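Local coordinates for NALP (Neisseria meningitidis, PDB 1UYN), which forms, as the translocator domain of a secreted serine protease, an outer-membrane barrel with a hydrophilic pore through which the passenger domain reaches the cell surface, at residues 61-74 with 86-98. Numbering follows the deposited sequence.
Sequences VEGKMRGSTQTVGI and ATLGMGRSTWSEN. With CXE (pentaethylene glycol monodecyl ether), chain B.
Lys-64 and Ser-96 begin a run of antiparallel pairing that ends at Ile-74 and Ala-86, six hydrogen-bonded pairs alternating with five non-hydrogen-bonded ones. Straightness varies: Arg-92 N reaches Ser-68 O at 2.9 Å with an N-H...O angle of 172°, whereas Ser-96 N meets Lys-64 O at 141°, its donor tilted out of the carbonyl plane. The two sides of this ribbon have different characters. Gln-70, Val-72, Ile-74, Ala-86, Leu-88 and Met-90 line up on the lipid side and hold a detergent molecule; Val-72 presses CB against its C12 at 3.5 Å, and Leu-88 CB touches the ether oxygen O14. On the other side, Gly-67, Gly-73, Gly-89 and Gly-91 each face a side chain. Thr-87 uses this economy: its CB lies 3.8 Å from Val-72 O and OG1 3.3 Å from Gly-73 CA; chi1 of -82° sets OG1 beside the backbone N and leaves CG2 anti to it, 3.4 Å from Val-72 O and 3.7 Å from Thr-71 CB. Back at the Lys-64/Ser-96 end, Trp-95 lays its indole against the backbone of the facing strand, with Lys-64 N above one face, offset toward the rim. At the ring's edge, NE1 donates to Glu-97 OE2 at 2.8 Å, which helps to set the rotation of the indole; the bond lies in the ring plane but comes from above the carboxylate plane. Helix 12-34 runs inside and meets this face: Trp-95 touches Asp-16, and Thr-69 OG1 is hydrogen-bonded to Arg-28. Glycines, serine and threonines, with Met-65 and Trp-95 at one end, toward a helix-filled pore, and outside an apolar belt of Val-72, Ile-74, Ala-86, Leu-88 and Met-90, turning polar and charged toward Lys-64, mark this hairpin as a wall segment of the 12-stranded autotransporter beta-barrel.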
loop_
_atom_site.group_PDB
_atom_site.type_symbol
_atom_site.label_atom_id
_atom_site.label_comp_id
_atom_site.label_asym_id
_atom_site.label_seq_id
_atom_site.Cartn_x
_atom_site.Cartn_y
_atom_site.Cartn_z
ATOM N N VAL A 61 -16.926 -6.757 13.091
ATOM C CA VAL A 61 -17.544 -5.821 12.168
ATOM C C VAL A 61 -17.030 -6.060 10.758
ATOM O O VAL A 61 -15.853 -5.851 10.514
ATOM C CB VAL A 61 -17.221 -4.375 12.614
ATOM C CG1 VAL A 61 -18.038 -3.372 11.849
ATOM C CG2 VAL A 61 -17.467 -4.215 14.117
ATOM N N GLU A 62 -17.903 -6.499 9.841
ATOM C CA GLU A 62 -17.555 -6.580 8.406
ATOM C C GLU A 62 -17.651 -5.219 7.764
ATOM O O GLU A 62 -18.530 -4.440 8.084
ATOM C CB GLU A 62 -18.435 -7.575 7.570
ATOM C CG GLU A 62 -17.641 -8.299 6.438
ATOM C CD GLU A 62 -18.487 -8.805 5.248
ATOM O OE1 GLU A 62 -18.935 -7.977 4.418
ATOM O OE2 GLU A 62 -18.690 -10.041 5.108
ATOM N N GLY A 63 -16.767 -4.975 6.812
ATOM C CA GLY A 63 -16.748 -3.738 6.079
ATOM C C GLY A 63 -16.236 -3.921 4.681
ATOM O O GLY A 63 -15.779 -5.012 4.306
ATOM N N LYS A 64 -16.352 -2.859 3.889
ATOM C CA LYS A 64 -15.994 -2.916 2.491
ATOM C C LYS A 64 -15.121 -1.710 2.195
ATOM O O LYS A 64 -15.550 -0.558 2.309
ATOM C CB LYS A 64 -17.248 -2.952 1.600
ATOM C CG LYS A 64 -17.841 -4.351 1.409
ATOM C CD LYS A 64 -19.340 -4.363 1.036
ATOM C CE LYS A 64 -19.808 -5.773 0.611
ATOM N NZ LYS A 64 -21.263 -6.086 0.932
ATOM N N MET A 65 -13.882 -1.988 1.828
ATOM C CA MET A 65 -12.958 -0.948 1.389
ATOM C C MET A 65 -12.904 -0.875 -0.139
ATOM O O MET A 65 -12.942 -1.882 -0.834
ATOM C CB MET A 65 -11.564 -1.244 1.921
ATOM C CG MET A 65 -11.089 -2.619 1.497
ATOM S SD MET A 65 -10.523 -3.609 2.845
ATOM C CE MET A 65 -8.823 -2.543 3.128
ATOM N N ARG A 66 -12.822 0.338 -0.638
ATOM C CA ARG A 66 -12.574 0.602 -2.043
ATOM C C ARG A 66 -11.561 1.719 -2.059
ATOM O O ARG A 66 -11.527 2.568 -1.185
ATOM C CB ARG A 66 -13.852 1.040 -2.774
ATOM C CG ARG A 66 -14.755 -0.090 -3.285
ATOM C CD ARG A 66 -16.150 0.398 -3.799
ATOM N NE ARG A 66 -16.903 -0.618 -4.559
ATOM C CZ ARG A 66 -18.196 -0.494 -4.943
ATOM N NH1 ARG A 66 -18.897 0.608 -4.646
ATOM N NH2 ARG A 66 -18.805 -1.479 -5.629
ATOM N N GLY A 67 -10.706 1.729 -3.045
ATOM C CA GLY A 67 -9.643 2.702 -3.021
ATOM C C GLY A 67 -9.042 2.930 -4.372
ATOM O O GLY A 67 -8.880 2.023 -5.136
ATOM N N SER A 68 -8.671 4.176 -4.606
ATOM C CA SER A 68 -7.995 4.614 -5.796
ATOM C C SER A 68 -6.812 5.511 -5.450
ATOM O O SER A 68 -6.956 6.463 -4.716
ATOM C CB SER A 68 -8.981 5.421 -6.600
ATOM O OG SER A 68 -8.446 5.709 -7.871
ATOM N N THR A 69 -5.668 5.273 -6.055
ATOM C CA THR A 69 -4.473 6.056 -5.776
ATOM C C THR A 69 -3.803 6.425 -7.062
ATOM O O THR A 69 -3.445 5.544 -7.812
ATOM C CB THR A 69 -3.486 5.207 -4.970
ATOM O OG1 THR A 69 -4.136 4.694 -3.806
ATOM C CG2 THR A 69 -2.326 6.078 -4.428
ATOM N N GLN A 70 -3.641 7.721 -7.334
ATOM C CA GLN A 70 -2.786 8.169 -8.450
ATOM C C GLN A 70 -1.416 8.505 -7.916
ATOM O O GLN A 70 -1.289 9.131 -6.871
ATOM C CB GLN A 70 -3.338 9.370 -9.184
ATOM C CG GLN A 70 -4.872 9.394 -9.349
ATOM C CD GLN A 70 -5.431 8.134 -9.929
ATOM O OE1 GLN A 70 -5.152 7.807 -11.079
ATOM N NE2 GLN A 70 -6.222 7.419 -9.142
ATOM N N THR A 71 -0.396 8.036 -8.617
ATOM C CA THR A 71 0.976 8.306 -8.244
ATOM C C THR A 71 1.737 8.771 -9.450
ATOM O O THR A 71 1.552 8.245 -10.544
ATOM C CB THR A 71 1.643 7.027 -7.674
ATOM O OG1 THR A 71 1.509 5.943 -8.614
ATOM C CG2 THR A 71 0.902 6.558 -6.418
ATOM N N VAL A 72 2.595 9.752 -9.242
ATOM C CA VAL A 72 3.640 10.090 -10.188
ATOM C C VAL A 72 4.958 9.871 -9.468
ATOM O O VAL A 72 5.046 10.085 -8.271
ATOM C CB VAL A 72 3.506 11.500 -10.686
ATOM C CG1 VAL A 72 4.687 11.885 -11.535
ATOM C CG2 VAL A 72 2.269 11.635 -11.514
ATOM N N GLY A 73 5.978 9.430 -10.206
ATOM C CA GLY A 73 7.218 8.978 -9.591
ATOM C C GLY A 73 8.396 8.979 -10.549
ATOM O O GLY A 73 8.231 8.948 -11.734
ATOM N N ILE A 74 9.596 9.097 -10.024
ATOM C CA ILE A 74 10.761 8.834 -10.812
ATOM C C ILE A 74 11.578 7.755 -10.187
ATOM O O ILE A 74 11.520 7.557 -8.980
ATOM C CB ILE A 74 11.621 10.086 -11.020
ATOM C CG1 ILE A 74 12.141 10.593 -9.686
ATOM C CG2 ILE A 74 10.817 11.144 -11.795
ATOM C CD1 ILE A 74 12.745 11.923 -9.781
ATOM N N ALA A 86 11.485 7.992 -5.975
ATOM C CA ALA A 86 10.731 8.921 -5.207
ATOM C C ALA A 86 9.393 9.051 -5.938
ATOM O O ALA A 86 9.317 9.257 -7.156
ATOM C CB ALA A 86 11.478 10.237 -5.102
ATOM N N THR A 87 8.328 8.913 -5.161
ATOM C CA THR A 87 6.968 8.922 -5.694
ATOM C C THR A 87 6.072 9.746 -4.808
ATOM O O THR A 87 6.240 9.824 -3.592
ATOM C CB THR A 87 6.427 7.487 -5.832
ATOM O OG1 THR A 87 6.925 6.918 -7.054
ATOM C CG2 THR A 87 4.924 7.478 -6.027
ATOM N N LEU A 88 5.139 10.396 -5.458
ATOM C CA LEU A 88 4.133 11.184 -4.780
ATOM C C LEU A 88 2.775 10.627 -5.147
ATOM O O LEU A 88 2.493 10.312 -6.289
ATOM C CB LEU A 88 4.273 12.626 -5.159
ATOM C CG LEU A 88 4.123 13.562 -3.978
ATOM C CD1 LEU A 88 5.088 14.761 -4.030
ATOM C CD2 LEU A 88 2.647 14.023 -3.995
ATOM N N GLY A 89 1.963 10.447 -4.111
ATOM C CA GLY A 89 0.750 9.681 -4.211
ATOM C C GLY A 89 -0.342 10.479 -3.573
ATOM O O GLY A 89 -0.175 10.965 -2.448
ATOM N N MET A 90 -1.450 10.587 -4.312
ATOM C CA MET A 90 -2.711 11.078 -3.804
ATOM C C MET A 90 -3.785 9.995 -3.902
ATOM O O MET A 90 -4.006 9.377 -4.937
ATOM C CB MET A 90 -3.069 12.373 -4.499
ATOM C CG MET A 90 -1.952 13.409 -4.261
ATOM S SD MET A 90 -2.216 15.210 -4.724
ATOM C CE MET A 90 -0.437 15.986 -4.499
ATOM N N GLY A 91 -4.419 9.751 -2.766
ATOM C CA GLY A 91 -5.344 8.662 -2.581
ATOM C C GLY A 91 -6.745 9.100 -2.196
ATOM O O GLY A 91 -6.980 10.095 -1.545
ATOM N N ARG A 92 -7.701 8.323 -2.627
ATOM C CA ARG A 92 -9.026 8.465 -2.124
ATOM C C ARG A 92 -9.520 7.055 -1.921
ATOM O O ARG A 92 -9.452 6.243 -2.818
ATOM C CB ARG A 92 -9.893 9.214 -3.120
ATOM C CG ARG A 92 -11.359 8.907 -2.975
ATOM C CD ARG A 92 -12.153 9.972 -2.292
ATOM N NE ARG A 92 -12.762 10.837 -3.302
ATOM C CZ ARG A 92 -13.139 12.088 -3.065
ATOM N NH1 ARG A 92 -12.987 12.625 -1.838
ATOM N NH2 ARG A 92 -13.676 12.797 -4.061
ATOM N N SER A 93 -10.011 6.770 -0.732
ATOM C CA SER A 93 -10.464 5.435 -0.416
ATOM C C SER A 93 -11.754 5.540 0.386
ATOM O O SER A 93 -12.063 6.609 0.896
ATOM C CB SER A 93 -9.374 4.695 0.349
ATOM O OG SER A 93 -9.540 4.916 1.731
ATOM N N THR A 94 -12.539 4.468 0.452
ATOM C CA THR A 94 -13.703 4.458 1.343
ATOM C C THR A 94 -13.765 3.206 2.194
ATOM O O THR A 94 -13.054 2.255 1.955
ATOM C CB THR A 94 -14.992 4.621 0.581
ATOM O OG1 THR A 94 -15.127 3.555 -0.355
ATOM C CG2 THR A 94 -14.948 5.880 -0.234
ATOM N N TRP A 95 -14.599 3.250 3.216
ATOM C CA TRP A 95 -14.812 2.126 4.091
ATOM C C TRP A 95 -16.304 2.138 4.591
ATOM O O TRP A 95 -16.816 3.129 5.083
ATOM C CB TRP A 95 -13.813 2.173 5.242
ATOM C CG TRP A 95 -14.232 1.257 6.352
ATOM C CD1 TRP A 95 -14.996 1.588 7.423
ATOM C CD2 TRP A 95 -14.001 -0.156 6.441
ATOM N NE1 TRP A 95 -15.220 0.479 8.195
ATOM C CE2 TRP A 95 -14.616 -0.606 7.621
ATOM C CE3 TRP A 95 -13.319 -1.087 5.643
ATOM C CZ2 TRP A 95 -14.595 -1.942 8.026
ATOM C CZ3 TRP A 95 -13.289 -2.429 6.050
ATOM C CH2 TRP A 95 -13.932 -2.840 7.227
ATOM N N SER A 96 -16.966 0.998 4.461
ATOM C CA SER A 96 -18.378 0.847 4.808
ATOM C C SER A 96 -18.560 -0.188 5.884
ATOM O O SER A 96 -17.784 -1.105 5.974
ATOM C CB SER A 96 -19.175 0.382 3.591
ATOM O OG SER A 96 -19.785 1.488 3.011
ATOM N N GLU A 97 -19.638 -0.058 6.637
ATOM C CA GLU A 97 -19.968 -0.925 7.765
ATOM C C GLU A 97 -21.475 -0.858 7.946
ATOM O O GLU A 97 -22.131 -0.012 7.325
ATOM C CB GLU A 97 -19.381 -0.349 9.028
ATOM C CG GLU A 97 -18.003 -0.817 9.364
ATOM C CD GLU A 97 -17.459 -0.115 10.601
ATOM O OE1 GLU A 97 -18.258 0.343 11.432
ATOM O OE2 GLU A 97 -16.223 -0.022 10.743
ATOM N N ASN A 98 -22.033 -1.693 8.818
ATOM C CA ASN A 98 -23.381 -1.439 9.261
ATOM C C ASN A 98 -23.309 -0.049 9.914
ATOM O O ASN A 98 -22.380 0.247 10.705
ATOM C CB ASN A 98 -23.898 -2.511 10.248
ATOM C CG ASN A 98 -25.319 -2.180 10.803
ATOM O OD1 ASN A 98 -26.309 -2.109 10.034
ATOM N ND2 ASN A 98 -25.417 -1.965 12.138
HETATM C C1 CXE B . -7.196 10.684 -6.584
HETATM C C2 CXE B . -6.993 11.908 -7.461
HETATM C C3 CXE B . -5.553 12.430 -7.450
HETATM C C4 CXE B . -5.169 13.135 -8.754
HETATM C C5 CXE B . -3.779 13.765 -8.662
HETATM C C6 CXE B . -2.635 12.993 -9.345
HETATM C C7 CXE B . -1.433 12.707 -8.413
HETATM C C8 CXE B . -0.098 13.220 -8.966
HETATM C C9 CXE B . 0.926 13.753 -7.940
HETATM C C10 CXE B . 1.519 15.111 -8.374
HETATM O O11 CXE B . 2.930 15.256 -8.174
HETATM C C12 CXE B . 3.691 14.683 -9.237
HETATM C C13 CXE B . 5.204 14.763 -9.007
HETATM O O14 CXE B . 5.821 13.684 -8.232
HETATM C C15 CXE B . 7.225 13.502 -8.559
HETATM C C16 CXE B . 8.086 12.834 -7.478
HETATM O O17 CXE B . 9.052 13.725 -6.903
HETATM C C18 CXE B . 10.346 13.721 -7.513
HETATM C C19 CXE B . 11.301 14.635 -6.742
HETATM O O20 CXE B . 12.589 14.740 -7.385
HETATM C C21 CXE B . 13.605 15.240 -6.502
HETATM C C22 CXE B . 14.636 16.114 -7.210
HETATM O O23 CXE B . 15.837 15.374 -7.433
HETATM C C24 CXE B . 17.019 15.792 -6.738
HETATM C C25 CXE B . 18.232 14.920 -7.096
HETATM O O26 CXE B . 18.495 13.960 -6.074
#